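Long-range contacts in adhesion G-protein coupled receptor G6 (Danio rerio, PDB 6V55), which is a calcium-binding adhesion G-protein-coupled receptor with a large multidomain extracellular region, probably coupling cell-adhesion cues to signalling in myelination: residues I140-F146 / T242-G247; V541-M545 / T582-A586; V548-N554 / E589-E595. All coordinates share one frame; numbering follows the deposited sequence.

Interaction 1 of 3, residues I140-F146 / T242-G247; sequences IPVLTAF and TLQSGG
Leu143 and Leu243 pair as the one antiparallel hydrogen-bonded bridge of this contact. Leu143 N donates to Leu243 O at 2.9 Å, and Leu243 N returns the bond to Leu143 O at 3.0 Å. The two leucine side chains lie across each other at a slant, touching at Leu143 CB and Leu243 CB, 3.8 Å apart. CD1 of Leu243 lies against Leu143 CB and also reaches the ring of Phe146, with Leu243 CD1 to Phe146 CE2 at 3.9 Å. The phenylalanine swings over to meet it because its CG stands between the backbone N and the carbonyl carbon (chi1 61°). Leu143, Leu243 and Phe146 are all buried. The setting is a pentraxin-like domain, a beta sandwich of the concanavalin type. Segment 140-146 runs into strand 145-154 of one sheet, while segment 242-247 leads into strand 248-251 of the other, so the bridge ties the approaches to both sheets. Val142 faces the more exposed side and splits its two branches. CG1, anti to the backbone N (chi1 161°), meets Thr242 CG2 at 3.8 Å. CG2 turns the other way, 3.4 Å from Ser245 OG. Thr144 and Thr242 stand side by side and point the same way, meeting through their CG2 methyls. The hydroxyl of Thr242 is bonded to Lys217, which also shares a backbone bond with Thr144. Past the bridge, Gly246 N donates to Ile140 O at 3.0 Å. The side chain of Gln244 folds back on its own segment. Its OE1 accepts Ser245 N at 3.3 Å, with the donor 41° above the amide plane, and the same oxygen brushes Val142 CG2.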
loop_
_atom_site.group_PDB
_atom_site.type_symbol
_atom_site.label_atom_id
_atom_site.label_comp_id
_atom_site.label_asym_id
_atom_site.label_seq_id
_atom_site.Cartn_x
_atom_site.Cartn_y
_atom_site.Cartn_z
ATOM N N ILE A 140 -31.139 -32.295 14.605
ATOM C CA ILE A 140 -31.608 -32.135 15.977
ATOM C C ILE A 140 -31.902 -33.512 16.557
ATOM O O ILE A 140 -32.778 -34.227 16.039
ATOM C CB ILE A 140 -32.847 -31.228 16.055
ATOM C CG1 ILE A 140 -32.515 -29.826 15.544
ATOM C CG2 ILE A 140 -33.355 -31.148 17.475
ATOM C CD1 ILE A 140 -33.743 -29.016 15.257
ATOM N N PRO A 141 -31.231 -33.912 17.638
ATOM C CA PRO A 141 -31.390 -35.263 18.174
ATOM C C PRO A 141 -32.724 -35.453 18.878
ATOM O O PRO A 141 -33.572 -34.567 18.932
ATOM C CB PRO A 141 -30.241 -35.373 19.178
ATOM C CG PRO A 141 -29.970 -33.977 19.585
ATOM C CD PRO A 141 -30.170 -33.172 18.345
ATOM N N VAL A 142 -32.892 -36.661 19.403
ATOM C CA VAL A 142 -33.960 -36.949 20.341
ATOM C C VAL A 142 -33.669 -36.218 21.643
ATOM O O VAL A 142 -32.545 -36.285 22.157
ATOM C CB VAL A 142 -34.083 -38.466 20.528
ATOM C CG1 VAL A 142 -34.837 -38.820 21.798
ATOM C CG2 VAL A 142 -34.754 -39.065 19.285
ATOM N N LEU A 143 -34.663 -35.475 22.150
ATOM C CA LEU A 143 -34.525 -34.655 23.349
ATOM C C LEU A 143 -35.450 -35.176 24.449
ATOM O O LEU A 143 -36.668 -35.305 24.253
ATOM C CB LEU A 143 -34.816 -33.184 23.045
ATOM C CG LEU A 143 -33.803 -32.434 22.162
ATOM C CD1 LEU A 143 -34.385 -31.131 21.655
ATOM C CD2 LEU A 143 -32.477 -32.180 22.884
ATOM N N THR A 144 -34.853 -35.504 25.594
ATOM C CA THR A 144 -35.570 -35.713 26.843
ATOM C C THR A 144 -35.207 -34.661 27.883
ATOM O O THR A 144 -35.633 -34.774 29.041
ATOM C CB THR A 144 -35.293 -37.118 27.394
ATOM O OG1 THR A 144 -33.885 -37.387 27.375
ATOM C CG2 THR A 144 -36.004 -38.136 26.553
ATOM N N ALA A 145 -34.429 -33.652 27.482
ATOM C CA ALA A 145 -33.977 -32.512 28.265
ATOM C C ALA A 145 -33.356 -31.487 27.320
ATOM O O ALA A 145 -32.721 -31.853 26.328
ATOM C CB ALA A 145 -32.959 -32.894 29.348
ATOM N N PHE A 146 -33.550 -30.202 27.625
ATOM C CA PHE A 146 -32.958 -29.132 26.829
ATOM C C PHE A 146 -32.757 -27.885 27.681
ATOM O O PHE A 146 -33.471 -27.659 28.658
ATOM C CB PHE A 146 -33.792 -28.779 25.566
ATOM C CG PHE A 146 -35.221 -28.283 25.828
ATOM C CD1 PHE A 146 -35.506 -26.945 26.126
ATOM C CD2 PHE A 146 -36.292 -29.132 25.632
ATOM C CE1 PHE A 146 -36.800 -26.516 26.346
ATOM C CE2 PHE A 146 -37.605 -28.683 25.832
ATOM C CZ PHE A 146 -37.843 -27.386 26.188
ATOM N N THR A 242 -41.561 -37.250 24.562
ATOM C CA THR A 242 -40.176 -37.237 24.130
ATOM C C THR A 242 -40.130 -36.465 22.823
ATOM O O THR A 242 -40.980 -36.672 21.951
ATOM C CB THR A 242 -39.654 -38.675 23.947
ATOM O OG1 THR A 242 -39.814 -39.410 25.172
ATOM C CG2 THR A 242 -38.193 -38.692 23.520
ATOM N N LEU A 243 -39.170 -35.561 22.689
ATOM C CA LEU A 243 -39.047 -34.809 21.449
ATOM C C LEU A 243 -38.254 -35.646 20.451
ATOM O O LEU A 243 -37.097 -35.982 20.713
ATOM C CB LEU A 243 -38.378 -33.461 21.720
ATOM C CG LEU A 243 -38.991 -32.626 22.854
ATOM C CD1 LEU A 243 -38.220 -31.330 23.077
ATOM C CD2 LEU A 243 -40.453 -32.343 22.573
ATOM N N GLN A 244 -38.872 -35.997 19.324
ATOM C CA GLN A 244 -38.229 -36.915 18.397
ATOM C C GLN A 244 -37.162 -36.218 17.555
ATOM O O GLN A 244 -37.047 -34.987 17.522
ATOM C CB GLN A 244 -39.252 -37.569 17.474
ATOM C CG GLN A 244 -39.738 -38.960 17.917
ATOM C CD GLN A 244 -38.628 -40.016 18.024
ATOM O OE1 GLN A 244 -37.654 -40.014 17.258
ATOM N NE2 GLN A 244 -38.790 -40.943 18.972
ATOM N N SER A 245 -36.386 -37.044 16.854
ATOM C CA SER A 245 -35.299 -36.596 15.997
ATOM C C SER A 245 -35.818 -35.884 14.750
ATOM O O SER A 245 -37.012 -35.927 14.416
ATOM C CB SER A 245 -34.442 -37.782 15.557
ATOM O OG SER A 245 -33.353 -37.990 16.432
ATOM N N GLY A 246 -34.878 -35.224 14.070
ATOM C CA GLY A 246 -35.024 -34.818 12.684
ATOM C C GLY A 246 -36.087 -33.783 12.400
ATOM O O GLY A 246 -36.735 -33.842 11.349
ATOM N N GLY A 247 -36.303 -32.844 13.317
ATOM C CA GLY A 247 -37.360 -31.875 13.176
ATOM C C GLY A 247 -36.878 -30.545 12.608
ATOM O O GLY A 247 -35.706 -30.342 12.298
#

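Interaction 2 of 3, residues V541-M545 / T582-A586; sequences VTKVM and TALKA
Thr582 O is approached from its own helix and from the neighbouring one. It accepts the backbone N-H of Ala586 at 2.8 Å, and Met545 CE rests against it at 3.3 Å. The methionine arrives by leaving its helix with CG anti to the backbone N (chi1 -179°) and then bending at chi2 and chi3. SD thereby lies 3.9 Å from Ala586 CB, and CE settles beside Ala586 N and Lys585 CB. Thr582 answers with its methyl. CG2 rests against Val541 O, at 3.3 Å, and Met545 CB, at 3.7 Å, both on the facing helix. The side chains of Val541 and Thr582 pass alongside one another, pointing opposite ways. This brings Val541 CG1 to 3.4 Å from Ala583 N. At the edge of the contact, a water donates to Thr542 OG1 at 2.8 Å and has a weak link to Thr582 OG1. Thr542 OG1 is also bonded to Thr538 O. Helix 555-568 packs on the inner side, with Val568 against Val541 and Ile565 against Val544. The segment axes approach to 9.1 Å and run nearly parallel, 25° apart. This packing of near-parallel helices, with alanines facing a valine and a methionine, is consistent with the helical subdomain of a GAIN domain.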
loop_
_atom_site.group_PDB
_atom_site.type_symbol
_atom_site.label_atom_id
_atom_site.label_comp_id
_atom_site.label_asym_id
_atom_site.label_seq_id
_atom_site.Cartn_x
_atom_site.Cartn_y
_atom_site.Cartn_z
ATOM N N VAL A 541 26.645 12.485 -14.180
ATOM C CA VAL A 541 27.930 12.125 -14.768
ATOM C C VAL A 541 28.990 13.198 -14.475
ATOM O O VAL A 541 30.188 12.891 -14.366
ATOM C CB VAL A 541 27.675 11.819 -16.263
ATOM C CG1 VAL A 541 28.899 11.780 -17.088
ATOM C CG2 VAL A 541 26.989 10.459 -16.381
ATOM N N THR A 542 28.573 14.438 -14.207
ATOM C CA THR A 542 29.542 15.428 -13.727
ATOM C C THR A 542 29.994 15.137 -12.294
ATOM O O THR A 542 31.205 15.143 -12.015
ATOM C CB THR A 542 28.969 16.835 -13.866
ATOM O OG1 THR A 542 28.829 17.131 -15.266
ATOM C CG2 THR A 542 29.886 17.875 -13.241
ATOM N N LYS A 543 29.045 14.791 -11.402
ATOM C CA LYS A 543 29.376 14.417 -10.023
ATOM C C LYS A 543 30.220 13.136 -9.934
ATOM O O LYS A 543 31.124 13.063 -9.088
ATOM C CB LYS A 543 28.098 14.258 -9.202
ATOM C CG LYS A 543 28.348 14.145 -7.704
ATOM C CD LYS A 543 29.164 15.324 -7.181
ATOM C CE LYS A 543 28.282 16.577 -7.111
ATOM N NZ LYS A 543 29.017 17.843 -6.807
ATOM N N VAL A 544 29.974 12.153 -10.818
ATOM C CA VAL A 544 30.812 10.954 -10.904
ATOM C C VAL A 544 32.235 11.317 -11.325
ATOM O O VAL A 544 33.205 10.769 -10.788
ATOM C CB VAL A 544 30.161 9.931 -11.860
ATOM C CG1 VAL A 544 31.121 8.841 -12.336
ATOM C CG2 VAL A 544 29.015 9.285 -11.178
ATOM N N MET A 545 32.387 12.321 -12.199
ATOM C CA MET A 545 33.723 12.788 -12.570
ATOM C C MET A 545 34.432 13.486 -11.410
ATOM O O MET A 545 35.642 13.303 -11.224
ATOM C CB MET A 545 33.642 13.727 -13.769
ATOM C CG MET A 545 34.995 14.262 -14.262
ATOM S SD MET A 545 36.169 12.948 -14.694
ATOM C CE MET A 545 35.819 13.023 -16.423
ATOM N N THR A 582 32.262 13.119 -20.663
ATOM C CA THR A 582 32.617 13.080 -19.248
ATOM C C THR A 582 32.563 11.651 -18.706
ATOM O O THR A 582 33.480 11.220 -17.986
ATOM C CB THR A 582 31.684 14.010 -18.477
ATOM O OG1 THR A 582 31.871 15.361 -18.932
ATOM C CG2 THR A 582 31.934 13.946 -17.003
ATOM N N ALA A 583 31.531 10.888 -19.115
ATOM C CA ALA A 583 31.369 9.491 -18.712
ATOM C C ALA A 583 32.514 8.632 -19.205
ATOM O O ALA A 583 33.050 7.823 -18.440
ATOM C CB ALA A 583 30.054 8.928 -19.252
ATOM N N LEU A 584 32.920 8.834 -20.461
ATOM C CA LEU A 584 34.037 8.087 -21.020
ATOM C C LEU A 584 35.339 8.450 -20.331
ATOM O O LEU A 584 36.118 7.558 -19.982
ATOM C CB LEU A 584 34.158 8.357 -22.510
ATOM C CG LEU A 584 33.177 7.535 -23.334
ATOM C CD1 LEU A 584 33.344 7.921 -24.821
ATOM C CD2 LEU A 584 33.333 6.032 -23.082
ATOM N N LYS A 585 35.546 9.745 -20.061
ATOM C CA LYS A 585 36.781 10.182 -19.424
ATOM C C LYS A 585 36.823 9.787 -17.951
ATOM O O LYS A 585 37.906 9.470 -17.443
ATOM C CB LYS A 585 36.969 11.694 -19.625
ATOM C CG LYS A 585 37.462 12.102 -21.013
ATOM C CD LYS A 585 37.315 13.594 -21.244
ATOM C CE LYS A 585 38.312 14.114 -22.279
ATOM N NZ LYS A 585 38.360 15.611 -22.329
ATOM N N ALA A 586 35.662 9.704 -17.276
ATOM C CA ALA A 586 35.633 9.277 -15.870
ATOM C C ALA A 586 35.872 7.784 -15.692
ATOM O O ALA A 586 36.493 7.379 -14.699
ATOM C CB ALA A 586 34.298 9.624 -15.218
HETATM O O HOH W 1 31.203 17.850 -16.577
#

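Interaction 3 of 3, residues V548-N554 / E589-E595; sequences VNIAKIN and ELVQKIE. With NAG (2-acetamido-2-deoxy-beta-D-glucopyranose), chain G; NAG (2-acetamido-2-deoxy-beta-D-glucopyranose), chain L.
Lys593 reaches across from helix 573-593 to the C-terminal end of helix 534-550. Its CB lies near Ile553 CG1, and the two side chains cross at about a right angle. CG touches the acetyl methyl of a sugar, with Lys593 CG to C8 of NAG (chain L) at 3.7 Å. From there the chain bends repeatedly and brings CE to 3.3 Å from Ala551 O. NZ ends on the last turn of the helix. It donates to Val548 O at 2.7 Å, in the carbonyl plane, and weakly to Ala551 O at 3.3 Å. Glu589 OE2 stands 4.0 Å from Lys593 NZ, a long ion pair. A positive group at this helix end would probably be stabilised by the helix dipole. Both helices are consistent with the helical part of a GAIN domain. Beyond the lysine, Glu595 N donates to Ile553 O at 2.7 Å, in a nearly straight bond. A water donates to both Lys593 O and Glu595 OE1. Nearby, Leu590 CD1 meets Ile553 CG2 at 3.7 Å, and Leu590 N lies against Val548 CG1. Val562 and Ala558 of helix 555-568 close this apolar side. Asn554, the N-cap residue of that helix, carries NAG (chain G) through a covalent bond from ND2 to C1.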
loop_
_atom_site.group_PDB
_atom_site.type_symbol
_atom_site.label_atom_id
_atom_site.label_comp_id
_atom_site.label_asym_id
_atom_site.label_seq_id
_atom_site.Cartn_x
_atom_site.Cartn_y
_atom_site.Cartn_z
ATOM N N VAL A 548 35.441 10.588 -9.039
ATOM C CA VAL A 548 36.552 9.739 -9.463
ATOM C C VAL A 548 37.863 10.517 -9.362
ATOM O O VAL A 548 38.902 9.959 -8.995
ATOM C CB VAL A 548 36.257 9.183 -10.875
ATOM C CG1 VAL A 548 37.475 8.542 -11.530
ATOM C CG2 VAL A 548 35.167 8.146 -10.797
ATOM N N ASN A 549 37.798 11.842 -9.507
ATOM C CA ASN A 549 38.988 12.675 -9.415
ATOM C C ASN A 549 39.498 12.833 -7.992
ATOM O O ASN A 549 40.701 12.689 -7.750
ATOM C CB ASN A 549 38.699 14.034 -10.015
ATOM C CG ASN A 549 39.104 14.089 -11.442
ATOM O OD1 ASN A 549 40.248 13.751 -11.772
ATOM N ND2 ASN A 549 38.171 14.445 -12.320
ATOM N N ILE A 550 38.623 13.113 -7.030
ATOM C CA ILE A 550 39.151 13.390 -5.701
ATOM C C ILE A 550 39.385 12.129 -4.868
ATOM O O ILE A 550 40.221 12.161 -3.955
ATOM C CB ILE A 550 38.267 14.422 -4.967
ATOM C CG1 ILE A 550 39.119 15.260 -4.003
ATOM C CG2 ILE A 550 37.111 13.773 -4.244
ATOM C CD1 ILE A 550 38.508 16.608 -3.639
ATOM N N ALA A 551 38.754 11.002 -5.197
ATOM C CA ALA A 551 38.783 9.865 -4.292
ATOM C C ALA A 551 39.848 8.858 -4.699
ATOM O O ALA A 551 40.263 8.786 -5.854
ATOM C CB ALA A 551 37.419 9.177 -4.223
ATOM N N LYS A 552 40.309 8.091 -3.717
ATOM C CA LYS A 552 41.139 6.927 -3.975
ATOM C C LYS A 552 40.216 5.742 -4.197
ATOM O O LYS A 552 39.224 5.579 -3.483
ATOM C CB LYS A 552 42.101 6.668 -2.811
ATOM C CG LYS A 552 42.870 7.920 -2.346
ATOM C CD LYS A 552 44.249 7.580 -1.746
ATOM C CE LYS A 552 45.386 8.433 -2.363
ATOM N NZ LYS A 552 45.731 8.110 -3.798
ATOM N N ILE A 553 40.535 4.924 -5.196
ATOM C CA ILE A 553 39.587 3.959 -5.747
ATOM C C ILE A 553 40.039 2.542 -5.427
ATOM O O ILE A 553 41.094 2.105 -5.900
ATOM C CB ILE A 553 39.439 4.130 -7.264
ATOM C CG1 ILE A 553 39.189 5.599 -7.640
ATOM C CG2 ILE A 553 38.371 3.210 -7.753
ATOM C CD1 ILE A 553 37.901 6.120 -7.204
ATOM N N ASN A 554 39.240 1.812 -4.642
ATOM C CA ASN A 554 39.355 0.361 -4.566
ATOM C C ASN A 554 38.160 -0.255 -5.298
ATOM O O ASN A 554 37.387 0.458 -5.968
ATOM C CB ASN A 554 39.483 -0.162 -3.121
ATOM C CG ASN A 554 38.601 0.559 -2.125
ATOM O OD1 ASN A 554 37.494 0.990 -2.449
ATOM N ND2 ASN A 554 39.097 0.679 -0.879
ATOM N N GLU A 589 39.758 7.267 -16.197
ATOM C CA GLU A 589 40.608 7.616 -15.073
ATOM C C GLU A 589 40.361 6.739 -13.866
ATOM O O GLU A 589 41.275 6.601 -13.047
ATOM C CB GLU A 589 40.404 9.072 -14.678
ATOM C CG GLU A 589 41.660 9.705 -14.122
ATOM C CD GLU A 589 41.330 10.709 -13.076
ATOM O OE1 GLU A 589 40.128 11.061 -12.992
ATOM O OE2 GLU A 589 42.263 11.152 -12.364
ATOM N N LEU A 590 39.147 6.178 -13.736
ATOM C CA LEU A 590 38.854 5.183 -12.700
ATOM C C LEU A 590 39.752 3.968 -12.847
ATOM O O LEU A 590 40.314 3.481 -11.860
ATOM C CB LEU A 590 37.382 4.772 -12.779
ATOM C CG LEU A 590 36.848 3.611 -11.957
ATOM C CD1 LEU A 590 36.305 4.177 -10.691
ATOM C CD2 LEU A 590 35.712 2.900 -12.669
ATOM N N VAL A 591 39.979 3.540 -14.093
ATOM C CA VAL A 591 40.815 2.387 -14.388
ATOM C C VAL A 591 42.294 2.699 -14.133
ATOM O O VAL A 591 43.059 1.822 -13.702
ATOM C CB VAL A 591 40.493 1.942 -15.837
ATOM C CG1 VAL A 591 41.394 0.864 -16.320
ATOM C CG2 VAL A 591 39.081 1.384 -15.872
ATOM N N GLN A 592 42.713 3.945 -14.336
ATOM C CA GLN A 592 44.091 4.316 -14.023
ATOM C C GLN A 592 44.351 4.318 -12.521
ATOM O O GLN A 592 45.446 3.949 -12.085
ATOM C CB GLN A 592 44.405 5.697 -14.597
ATOM C CG GLN A 592 44.296 5.786 -16.108
ATOM C CD GLN A 592 45.376 4.995 -16.812
ATOM O OE1 GLN A 592 46.505 4.878 -16.311
ATOM N NE2 GLN A 592 45.041 4.434 -17.977
ATOM N N LYS A 593 43.346 4.654 -11.720
ATOM C CA LYS A 593 43.531 4.936 -10.307
ATOM C C LYS A 593 43.167 3.779 -9.408
ATOM O O LYS A 593 43.282 3.920 -8.183
ATOM C CB LYS A 593 42.672 6.128 -9.882
ATOM C CG LYS A 593 43.100 7.441 -10.456
ATOM C CD LYS A 593 43.191 8.488 -9.399
ATOM C CE LYS A 593 41.892 8.648 -8.695
ATOM N NZ LYS A 593 41.578 10.087 -8.614
ATOM N N ILE A 594 42.661 2.684 -9.958
ATOM C CA ILE A 594 42.092 1.644 -9.111
ATOM C C ILE A 594 43.223 0.883 -8.425
ATOM O O ILE A 594 44.266 0.604 -9.034
ATOM C CB ILE A 594 41.151 0.726 -9.914
ATOM C CG1 ILE A 594 40.586 -0.353 -9.036
ATOM C CG2 ILE A 594 41.813 0.039 -11.090
ATOM C CD1 ILE A 594 39.340 -0.786 -9.531
ATOM N N GLU A 595 43.086 0.691 -7.113
ATOM C CA GLU A 595 44.017 -0.108 -6.333
ATOM C C GLU A 595 43.450 -1.516 -6.204
ATOM O O GLU A 595 42.279 -1.680 -5.851
ATOM C CB GLU A 595 44.245 0.526 -4.960
ATOM C CG GLU A 595 44.971 1.878 -4.987
ATOM C CD GLU A 595 44.357 2.907 -4.030
ATOM O OE1 GLU A 595 44.131 4.067 -4.461
ATOM O OE2 GLU A 595 44.084 2.555 -2.855
HETATM C C1 NAG G . 38.488 1.360 0.263
HETATM C C2 NAG G . 38.300 0.469 1.520
HETATM C C3 NAG G . 37.975 1.318 2.766
HETATM C C4 NAG G . 38.957 2.468 2.949
HETATM C C5 NAG G . 39.003 3.320 1.684
HETATM C C6 NAG G . 40.016 4.443 1.761
HETATM C C7 NAG G . 37.489 -1.774 0.924
HETATM C C8 NAG G . 36.282 -2.651 0.765
HETATM N N2 NAG G . 37.251 -0.515 1.303
HETATM O O3 NAG G . 38.016 0.491 3.927
HETATM O O4 NAG G . 38.570 3.272 4.062
HETATM O O5 NAG G . 39.385 2.488 0.578
HETATM O O6 NAG G . 40.557 4.781 0.490
HETATM O O7 NAG G . 38.629 -2.185 0.712
HETATM C C1 NAG L . 47.229 11.012 -15.809
HETATM C C2 NAG L . 46.862 11.111 -14.321
HETATM C C3 NAG L . 45.773 12.168 -14.123
HETATM C C4 NAG L . 46.218 13.516 -14.688
HETATM C C5 NAG L . 46.660 13.384 -16.152
HETATM C C6 NAG L . 47.284 14.653 -16.693
HETATM C C7 NAG L . 46.829 9.347 -12.612
HETATM C C8 NAG L . 46.321 7.985 -12.255
HETATM N N2 NAG L . 46.438 9.820 -13.800
HETATM O O3 NAG L . 45.464 12.286 -12.736
HETATM O O4 NAG L . 45.150 14.453 -14.605
HETATM O O5 NAG L . 47.643 12.337 -16.304
HETATM O O6 NAG L . 48.203 14.385 -17.746
HETATM O O7 NAG L . 47.559 9.990 -11.856
HETATM O O HOH W 2 43.773 6.006 -5.940
#

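How the interactions relate
Interaction 1 comes first along the chain and stands apart. Its centre is about 89 Å from that of interaction 2 and about 91 Å from that of interaction 3, on the opposite side of the chain's centre. It belongs to the pentraxin-like beta sandwich. Interactions 2 and 3 both join helix 534-550 to helix 573-593, and their segments alternate along the chain. Their centres are about 12 Å apart. They touch where Ala586 O lies 3.5 Å from Val548 CG1. Together they follow one helix pair from its middle to its C-terminal ends, with helix 555-568 packed against both. The wide separation is consistent with an extended extracellular region built from separate domains.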